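Local atomic coordinates of IroE-like serine hydrolase (Shewanella oneidensis, PDB entry 3GFF), a protein that probably hydrolyses ester bonds and belongs to the esterase D family, with an alpha/beta-hydrolase fold. Residues V29-E34 and L61-S66; V46-L49 and Q54-H57; K75-G80 and L133-I138. All coordinates share one frame; numbering follows the deposited sequence.

Overall arrangement
All three contacts involve strands of the large mixed sheet: 24-31, 43-48 and 77-81. Contact 2 is fully buried. It sets strand 43-48 against helix 51-65 and is apolar across the segments, with a buried amide of Gln54 bonded within the helix and beyond. Contact 1 uses the far end of the same helix, where strand 24-31 runs out into a loop. It is only partly buried, and its chemistry is polar: an amide, backbone groups and a water. Contact 3 is also partly buried but apolar. It lies on the other face of the sheet, where strand 77-81 meets the chain leading into strand 138-144. Strand 77-81 sits between strands 24-31 and 43-48.

Contact 1 of 3, residues V29-E34 and L61-S66; sequences VIALPE and LLQFLS
Pro33 and Gln63 are the residues with the closest CA atoms, 7.2 Å apart from Pro33 CA to Gln63 CA, and the gap between the end of strand 24-31 and the last turn of helix 51-65 is bridged by side-chain atoms. Gln63 does most of this. Its CG lies anti to the carbonyl carbon (chi1 -71°), and the chain then bends sharply at chi2 (-87°). The bend carries the amide across to the loop after the strand.

Both ends of the amide are used. NE2 gives a weak hydrogen bond to Leu32 O, at 3.3 Å and with an N-H...O angle of 140°. The same nitrogen lies 3.7 Å from Pro33 CA and 4.4 Å from Ala31 CB, so carbon atoms lie close to it. OE1 is 4.1 Å from Glu34 N, too far for a direct bond. A water fills the step. It donates to Gln63 OE1 at 2.6 Å and accepts from Glu34 N at 3.1 Å. The glutamine thus meets the loop at two backbone positions, once directly and once through water.

Glu34 borders the contact on its exposed side, and the end of its side chain comes nearer the helix than its CB does. The side chain also touches Gln67 and Lys75. Ala31 faces the helix and packs on Phe55 earlier in it. On another side of this helix end, the ring of Phe64 stacks on His57 of the second subunit.

The chemistry suits a place where strand gives way to loop. Leu32 O and Glu34 N find partners in a side chain and a water. The amide is held at its oxygen and its nitrogen, which should restrict its rotation. The direct bond is weak, so the water bridge probably contributes a good part of the link.

Contact 2 of 3, residues V46-L49 and Q54-H57; sequences VYLL and QFDH
Gln54 and Leu49 meet near the start of helix 51-65, just after strand 43-48 ends. Gln54 CB points toward the strand segment and lies 4.1 Å from Leu49 O. From there the side chain leaves the strand. CG is anti to the carbonyl carbon, and a bend at chi2 (-71°) turns the amide along its own helix, towards His57 about one turn on. CD lies at the edge of the His57 ring, in its plane. At the tip, OE1 accepts a hydrogen bond from His57 NE2, 2.6 Å away. The bond is nearly straight, with an N-H...O angle of 176°, and the donor is tilted 21° from the carbonyl plane. OE1 is also bonded to Ser251 OG, so two partners grip this buried oxygen.

The apolar half of the contact is Leu48 against Phe55. Leu48 CD1 lies 3.9 Å from Phe55 CD1, and the two side chains cross at about a right angle. The methyl meets the ring obliquely. Phe55 CG is anti to the backbone N, and the ring reaches the sheet, where it meets Leu48.

Gln54 also touches His144 and sits close to Ser145, His247 and Asp169, whose placement is consistent with a catalytic triad. Leu49 CB points away from the helix segment, and its side chain touches Phe117 of helix 114-132. The contact joins the first two elements of the beta-alpha-beta unit 43-48, 51-65 and 77-81. Phe55 also packs on Ile78 of strand 77-81 and Val29 of strand 24-31, so this turn of the helix rests on three strands.

Contact 3 of 3, residues K75-G80 and L133-I138; sequences KVIIVG and LRTNGI
Strand 77-81 of the central sheet meets, through Ile77, the chain that leaves helix 114-132 and leads into strand 138-144. Ile77 carries its half of the contact with two branches. CG2, anti to the backbone N, lies 3.6 Å from Leu133 CD1. The longer branch ends at Ile77 CD1, which is 3.9 Å from Leu133 CB and equally far from Thr135 CG2. Ile77 CD1 also comes within 3.6 Å of Arg134 O. The tip of the isoleucine is therefore set among three consecutive residues. It crosses Thr135 at about a right angle, and Leu133 at a slant. No hydrogen bond spans the segments.

In this alpha/beta-hydrolase fold, Ile77 and Val79 face the helix 114-132 side of the sheet, whereas Ile78 faces helix 51-65. Strand 43-48 lies between strands 77-81 and 138-144, and Thr135 also touches its Val45.

After Thr135 the chain turns a corner at Gly137, whose phi is positive (95°). Asn136 spans the corner with an Asx turn: its OD1 accepts from Ile138 N at 2.9 Å, with an N-H...O angle of 156°. The guanidinium group of Arg134 makes a cation-pi contact with the Tyr36 ring; its NH2 bonds to Tyr36 O and its NE to Glu41 O.

Contact 1 of 3, residues V29-E34 and L61-S66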
loop_
_atom_site.group_PDB
_atom_site.type_symbol
_atom_site.label_atom_id
_atom_site.label_comp_id
_atom_site.label_asym_id
_atom_site.label_seq_id
_atom_site.Cartn_x
_atom_site.Cartn_y
_atom_site.Cartn_z
ATOM N N VAL A 29 -9.627 17.885 -2.462
ATOM C CA VAL A 29 -8.864 17.457 -3.631
ATOM C C VAL A 29 -9.609 16.339 -4.374
ATOM O O VAL A 29 -10.266 15.514 -3.760
ATOM C CB VAL A 29 -7.444 16.951 -3.234
ATOM C CG1 VAL A 29 -6.507 18.101 -2.920
ATOM C CG2 VAL A 29 -7.529 15.963 -2.051
ATOM N N ILE A 30 -9.534 16.356 -5.698
ATOM C CA ILE A 30 -10.176 15.360 -6.576
ATOM C C ILE A 30 -9.120 14.659 -7.447
ATOM O O ILE A 30 -8.292 15.326 -8.013
ATOM C CB ILE A 30 -11.124 16.050 -7.594
ATOM C CG1 ILE A 30 -12.269 16.787 -6.908
ATOM C CG2 ILE A 30 -11.694 15.055 -8.595
ATOM C CD1 ILE A 30 -13.208 17.470 -7.918
ATOM N N ALA A 31 -9.159 13.331 -7.537
ATOM C CA ALA A 31 -8.309 12.555 -8.442
ATOM C C ALA A 31 -9.308 11.885 -9.375
ATOM O O ALA A 31 -10.251 11.233 -8.904
ATOM C CB ALA A 31 -7.473 11.498 -7.693
ATOM N N LEU A 32 -9.145 12.107 -10.682
ATOM C CA LEU A 32 -10.022 11.526 -11.683
ATOM C C LEU A 32 -9.384 10.205 -12.158
ATOM O O LEU A 32 -8.177 10.090 -12.235
ATOM C CB LEU A 32 -10.225 12.505 -12.861
ATOM C CG LEU A 32 -11.005 13.796 -12.577
ATOM C CD1 LEU A 32 -11.003 14.666 -13.809
ATOM C CD2 LEU A 32 -12.469 13.518 -12.136
ATOM N N PRO A 33 -10.201 9.204 -12.472
ATOM C CA PRO A 33 -9.607 7.967 -12.919
ATOM C C PRO A 33 -8.949 8.135 -14.266
ATOM O O PRO A 33 -9.262 9.072 -15.020
ATOM C CB PRO A 33 -10.806 7.017 -13.023
ATOM C CG PRO A 33 -11.927 7.851 -13.237
ATOM C CD PRO A 33 -11.672 9.128 -12.473
ATOM N N GLU A 34 -7.979 7.280 -14.560
ATOM C CA GLU A 34 -7.358 7.366 -15.838
ATOM C C GLU A 34 -8.411 6.897 -16.853
ATOM O O GLU A 34 -9.223 6.003 -16.574
ATOM C CB GLU A 34 -6.000 6.678 -15.905
ATOM C CG GLU A 34 -5.857 5.245 -15.513
ATOM C CD GLU A 34 -4.350 4.808 -15.452
ATOM O OE1 GLU A 34 -3.462 5.478 -16.035
ATOM O OE2 GLU A 34 -4.049 3.790 -14.795
ATOM N N LEU A 61 -2.568 4.289 -3.819
ATOM C CA LEU A 61 -2.908 2.885 -3.700
ATOM C C LEU A 61 -4.147 2.623 -4.570
ATOM O O LEU A 61 -4.146 1.733 -5.414
ATOM C CB LEU A 61 -3.104 2.506 -2.225
ATOM C CG LEU A 61 -3.684 1.118 -1.955
ATOM C CD1 LEU A 61 -2.744 0.051 -2.590
ATOM C CD2 LEU A 61 -3.963 0.888 -0.455
ATOM N N LEU A 62 -5.185 3.432 -4.400
ATOM C CA LEU A 62 -6.418 3.260 -5.182
ATOM C C LEU A 62 -6.212 3.263 -6.709
ATOM O O LEU A 62 -6.747 2.396 -7.417
ATOM C CB LEU A 62 -7.488 4.266 -4.753
ATOM C CG LEU A 62 -8.071 4.021 -3.364
ATOM C CD1 LEU A 62 -8.874 5.207 -2.940
ATOM C CD2 LEU A 62 -8.922 2.774 -3.324
ATOM N N GLN A 63 -5.458 4.233 -7.211
ATOM C CA GLN A 63 -5.119 4.298 -8.625
ATOM C C GLN A 63 -4.252 3.097 -9.014
ATOM O O GLN A 63 -4.396 2.580 -10.088
ATOM C CB GLN A 63 -4.378 5.596 -8.928
ATOM C CG GLN A 63 -5.261 6.864 -8.865
ATOM C CD GLN A 63 -5.981 7.204 -10.185
ATOM O OE1 GLN A 63 -5.450 6.975 -11.297
ATOM N NE2 GLN A 63 -7.178 7.799 -10.075
ATOM N N PHE A 64 -3.330 2.670 -8.154
ATOM C CA PHE A 64 -2.493 1.500 -8.446
ATOM C C PHE A 64 -3.364 0.238 -8.579
ATOM O O PHE A 64 -3.258 -0.493 -9.542
ATOM C CB PHE A 64 -1.393 1.284 -7.383
ATOM C CG PHE A 64 -0.608 -0.004 -7.572
ATOM C CD1 PHE A 64 0.513 -0.047 -8.376
ATOM C CD2 PHE A 64 -1.021 -1.175 -6.929
ATOM C CE1 PHE A 64 1.209 -1.209 -8.549
ATOM C CE2 PHE A 64 -0.341 -2.348 -7.106
ATOM C CZ PHE A 64 0.788 -2.363 -7.917
ATOM N N LEU A 65 -4.253 0.017 -7.628
ATOM C CA LEU A 65 -5.125 -1.164 -7.654
ATOM C C LEU A 65 -6.066 -1.253 -8.869
ATOM O O LEU A 65 -6.608 -2.325 -9.128
ATOM C CB LEU A 65 -5.943 -1.246 -6.364
ATOM C CG LEU A 65 -5.249 -1.678 -5.063
ATOM C CD1 LEU A 65 -6.163 -1.520 -3.901
ATOM C CD2 LEU A 65 -4.841 -3.102 -5.173
ATOM N N SER A 66 -6.255 -0.162 -9.614
ATOM C CA SER A 66 -7.152 -0.181 -10.795
ATOM C C SER A 66 -6.478 0.131 -12.118
ATOM O O SER A 66 -7.152 0.469 -13.083
ATOM C CB SER A 66 -8.298 0.798 -10.595
ATOM O OG SER A 66 -7.788 2.087 -10.326
HETATM O O HOH W 1 -7.053 5.286 -12.357
#

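Contact 2 of 3, residues V46-L49 and Q54-H57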
loop_
_atom_site.group_PDB
_atom_site.type_symbol
_atom_site.label_atom_id
_atom_site.label_comp_id
_atom_site.label_asym_id
_atom_site.label_seq_id
_atom_site.Cartn_x
_atom_site.Cartn_y
_atom_site.Cartn_z
ATOM N N VAL A 46 -15.180 7.709 -4.195
ATOM C CA VAL A 46 -14.624 7.284 -2.906
ATOM C C VAL A 46 -14.217 8.557 -2.183
ATOM O O VAL A 46 -13.298 9.284 -2.584
ATOM C CB VAL A 46 -13.460 6.238 -3.043
ATOM C CG1 VAL A 46 -12.886 5.899 -1.691
ATOM C CG2 VAL A 46 -13.973 4.902 -3.684
ATOM N N TYR A 47 -14.952 8.857 -1.128
ATOM C CA TYR A 47 -14.654 10.037 -0.291
ATOM C C TYR A 47 -13.707 9.657 0.838
ATOM O O TYR A 47 -14.034 8.789 1.622
ATOM C CB TYR A 47 -15.940 10.595 0.305
ATOM C CG TYR A 47 -16.853 11.317 -0.683
ATOM C CD1 TYR A 47 -17.784 10.613 -1.423
ATOM C CD2 TYR A 47 -16.841 12.705 -0.800
ATOM C CE1 TYR A 47 -18.641 11.238 -2.261
ATOM C CE2 TYR A 47 -17.686 13.353 -1.653
ATOM C CZ TYR A 47 -18.588 12.609 -2.390
ATOM O OH TYR A 47 -19.473 13.194 -3.252
ATOM N N LEU A 48 -12.537 10.295 0.903
ATOM C CA LEU A 48 -11.549 10.026 1.948
ATOM C C LEU A 48 -11.504 11.202 2.956
ATOM O O LEU A 48 -11.258 12.350 2.561
ATOM C CB LEU A 48 -10.148 9.850 1.344
ATOM C CG LEU A 48 -9.979 8.899 0.146
ATOM C CD1 LEU A 48 -8.551 9.022 -0.362
ATOM C CD2 LEU A 48 -10.349 7.392 0.517
ATOM N N LEU A 49 -11.766 10.900 4.234
ATOM C CA LEU A 49 -11.640 11.871 5.312
ATOM C C LEU A 49 -10.163 12.017 5.673
ATOM O O LEU A 49 -9.347 11.200 5.244
ATOM C CB LEU A 49 -12.439 11.430 6.532
ATOM C CG LEU A 49 -13.944 11.305 6.302
ATOM C CD1 LEU A 49 -14.652 10.965 7.593
ATOM C CD2 LEU A 49 -14.512 12.572 5.684
ATOM N N GLN A 54 -4.042 11.773 4.791
ATOM C CA GLN A 54 -4.260 10.426 4.215
ATOM C C GLN A 54 -4.432 10.339 2.674
ATOM O O GLN A 54 -4.257 9.269 2.096
ATOM C CB GLN A 54 -5.493 9.794 4.868
ATOM C CG GLN A 54 -5.475 9.686 6.428
ATOM C CD GLN A 54 -4.495 8.660 6.954
ATOM O OE1 GLN A 54 -4.012 7.787 6.232
ATOM N NE2 GLN A 54 -4.165 8.781 8.226
ATOM N N PHE A 55 -4.725 11.460 2.013
ATOM C CA PHE A 55 -5.058 11.429 0.582
ATOM C C PHE A 55 -3.968 10.869 -0.305
ATOM O O PHE A 55 -4.232 9.976 -1.115
ATOM C CB PHE A 55 -5.451 12.813 0.041
ATOM C CG PHE A 55 -5.875 12.777 -1.400
ATOM C CD1 PHE A 55 -7.185 12.418 -1.734
ATOM C CD2 PHE A 55 -4.975 13.063 -2.408
ATOM C CE1 PHE A 55 -7.601 12.360 -3.053
ATOM C CE2 PHE A 55 -5.376 13.004 -3.745
ATOM C CZ PHE A 55 -6.696 12.658 -4.066
ATOM N N ASP A 56 -2.760 11.397 -0.153
ATOM C CA ASP A 56 -1.609 10.970 -0.958
ATOM C C ASP A 56 -1.346 9.448 -1.030
ATOM O O ASP A 56 -1.258 8.907 -2.123
ATOM C CB ASP A 56 -0.344 11.696 -0.506
ATOM C CG ASP A 56 -0.277 13.138 -0.990
ATOM O OD1 ASP A 56 -1.303 13.740 -1.406
ATOM O OD2 ASP A 56 0.863 13.659 -0.992
ATOM N N HIS A 57 -1.217 8.757 0.106
ATOM C CA HIS A 57 -0.929 7.313 0.058
ATOM C C HIS A 57 -2.158 6.509 -0.312
ATOM O O HIS A 57 -2.027 5.471 -0.954
ATOM C CB HIS A 57 -0.288 6.760 1.362
ATOM C CG HIS A 57 -1.248 6.587 2.504
ATOM N ND1 HIS A 57 -1.825 5.373 2.823
ATOM C CD2 HIS A 57 -1.705 7.469 3.422
ATOM C CE1 HIS A 57 -2.629 5.525 3.863
ATOM N NE2 HIS A 57 -2.571 6.786 4.249
#

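Contact 3 of 3, residues K75-G80 and L133-I138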
loop_
_atom_site.group_PDB
_atom_site.type_symbol
_atom_site.label_atom_id
_atom_site.label_comp_id
_atom_site.label_asym_id
_atom_site.label_seq_id
_atom_site.Cartn_x
_atom_site.Cartn_y
_atom_site.Cartn_z
ATOM N N LYS A 75 -12.207 1.519 -11.714
ATOM C CA LYS A 75 -11.816 2.924 -11.690
ATOM C C LYS A 75 -12.785 3.727 -10.809
ATOM O O LYS A 75 -13.956 3.478 -10.818
ATOM C CB LYS A 75 -11.816 3.471 -13.119
ATOM C CG LYS A 75 -10.793 2.805 -14.074
ATOM C CD LYS A 75 -9.412 3.223 -13.736
ATOM C CE LYS A 75 -8.363 2.801 -14.790
ATOM N NZ LYS A 75 -8.171 1.332 -14.890
ATOM N N VAL A 76 -12.288 4.670 -10.019
ATOM C CA VAL A 76 -13.146 5.517 -9.182
ATOM C C VAL A 76 -12.693 6.980 -9.244
ATOM O O VAL A 76 -11.587 7.262 -9.686
ATOM C CB VAL A 76 -13.095 5.098 -7.712
ATOM C CG1 VAL A 76 -13.536 3.611 -7.552
ATOM C CG2 VAL A 76 -11.677 5.315 -7.133
ATOM N N ILE A 77 -13.588 7.872 -8.814
ATOM C CA ILE A 77 -13.332 9.295 -8.604
ATOM C C ILE A 77 -12.971 9.347 -7.111
ATOM O O ILE A 77 -13.701 8.822 -6.281
ATOM C CB ILE A 77 -14.591 10.175 -8.876
ATOM C CG1 ILE A 77 -14.934 10.170 -10.384
ATOM C CG2 ILE A 77 -14.394 11.631 -8.379
ATOM C CD1 ILE A 77 -16.277 10.751 -10.734
ATOM N N ILE A 78 -11.796 9.894 -6.795
ATOM C CA ILE A 78 -11.335 9.989 -5.411
ATOM C C ILE A 78 -11.493 11.427 -4.934
ATOM O O ILE A 78 -10.989 12.355 -5.587
ATOM C CB ILE A 78 -9.859 9.588 -5.255
ATOM C CG1 ILE A 78 -9.593 8.279 -6.010
ATOM C CG2 ILE A 78 -9.517 9.419 -3.764
ATOM C CD1 ILE A 78 -8.175 7.827 -5.980
ATOM N N VAL A 79 -12.253 11.610 -3.853
ATOM C CA VAL A 79 -12.433 12.910 -3.236
ATOM C C VAL A 79 -11.801 12.900 -1.837
ATOM O O VAL A 79 -12.225 12.140 -1.001
ATOM C CB VAL A 79 -13.920 13.301 -3.125
ATOM C CG1 VAL A 79 -14.052 14.672 -2.435
ATOM C CG2 VAL A 79 -14.509 13.386 -4.499
ATOM N N GLY A 80 -10.763 13.718 -1.624
ATOM C CA GLY A 80 -10.115 13.877 -0.312
ATOM C C GLY A 80 -10.620 15.150 0.366
ATOM O O GLY A 80 -10.518 16.248 -0.194
ATOM N N LEU A 133 -18.773 16.296 -12.116
ATOM C CA LEU A 133 -18.271 15.039 -12.653
ATOM C C LEU A 133 -19.365 13.990 -12.931
ATOM O O LEU A 133 -20.483 14.056 -12.404
ATOM C CB LEU A 133 -17.240 14.458 -11.689
ATOM C CG LEU A 133 -16.088 15.349 -11.180
ATOM C CD1 LEU A 133 -15.410 14.637 -9.995
ATOM C CD2 LEU A 133 -15.061 15.712 -12.238
ATOM N N ARG A 134 -19.005 13.003 -13.751
ATOM C CA ARG A 134 -19.898 11.903 -14.092
ATOM C C ARG A 134 -19.777 10.799 -13.048
ATOM O O ARG A 134 -18.843 9.969 -13.087
ATOM C CB ARG A 134 -19.580 11.374 -15.486
ATOM C CG ARG A 134 -19.768 12.436 -16.601
ATOM C CD ARG A 134 -19.600 11.784 -18.006
ATOM N NE ARG A 134 -18.435 10.906 -18.026
ATOM C CZ ARG A 134 -17.186 11.271 -18.300
ATOM N NH1 ARG A 134 -16.892 12.495 -18.680
ATOM N NH2 ARG A 134 -16.218 10.371 -18.239
ATOM N N THR A 135 -20.714 10.831 -12.097
ATOM C CA THR A 135 -20.762 9.890 -10.993
ATOM C C THR A 135 -21.893 8.894 -11.232
ATOM O O THR A 135 -22.927 9.246 -11.793
ATOM C CB THR A 135 -20.966 10.622 -9.670
ATOM O OG1 THR A 135 -22.278 11.214 -9.636
ATOM C CG2 THR A 135 -19.881 11.706 -9.524
ATOM N N ASN A 136 -21.717 7.670 -10.757
ATOM C CA ASN A 136 -22.666 6.578 -11.057
ATOM C C ASN A 136 -23.628 6.114 -9.961
ATOM O O ASN A 136 -24.297 5.089 -10.136
ATOM C CB ASN A 136 -21.908 5.363 -11.605
ATOM C CG ASN A 136 -21.153 4.585 -10.537
ATOM O OD1 ASN A 136 -21.342 4.801 -9.340
ATOM N ND2 ASN A 136 -20.337 3.612 -10.976
ATOM N N GLY A 137 -23.686 6.839 -8.850
ATOM C CA GLY A 137 -24.623 6.500 -7.773
ATOM C C GLY A 137 -24.048 5.653 -6.667
ATOM O O GLY A 137 -24.681 5.463 -5.650
ATOM N N ILE A 138 -22.843 5.136 -6.864
ATOM C CA ILE A 138 -22.159 4.362 -5.839
ATOM C C ILE A 138 -21.161 5.266 -5.105
ATOM O O ILE A 138 -20.169 5.725 -5.697
ATOM C CB ILE A 138 -21.461 3.115 -6.460
ATOM C CG1 ILE A 138 -22.495 2.242 -7.193
ATOM C CG2 ILE A 138 -20.765 2.298 -5.395
ATOM C CD1 ILE A 138 -23.662 1.802 -6.318
#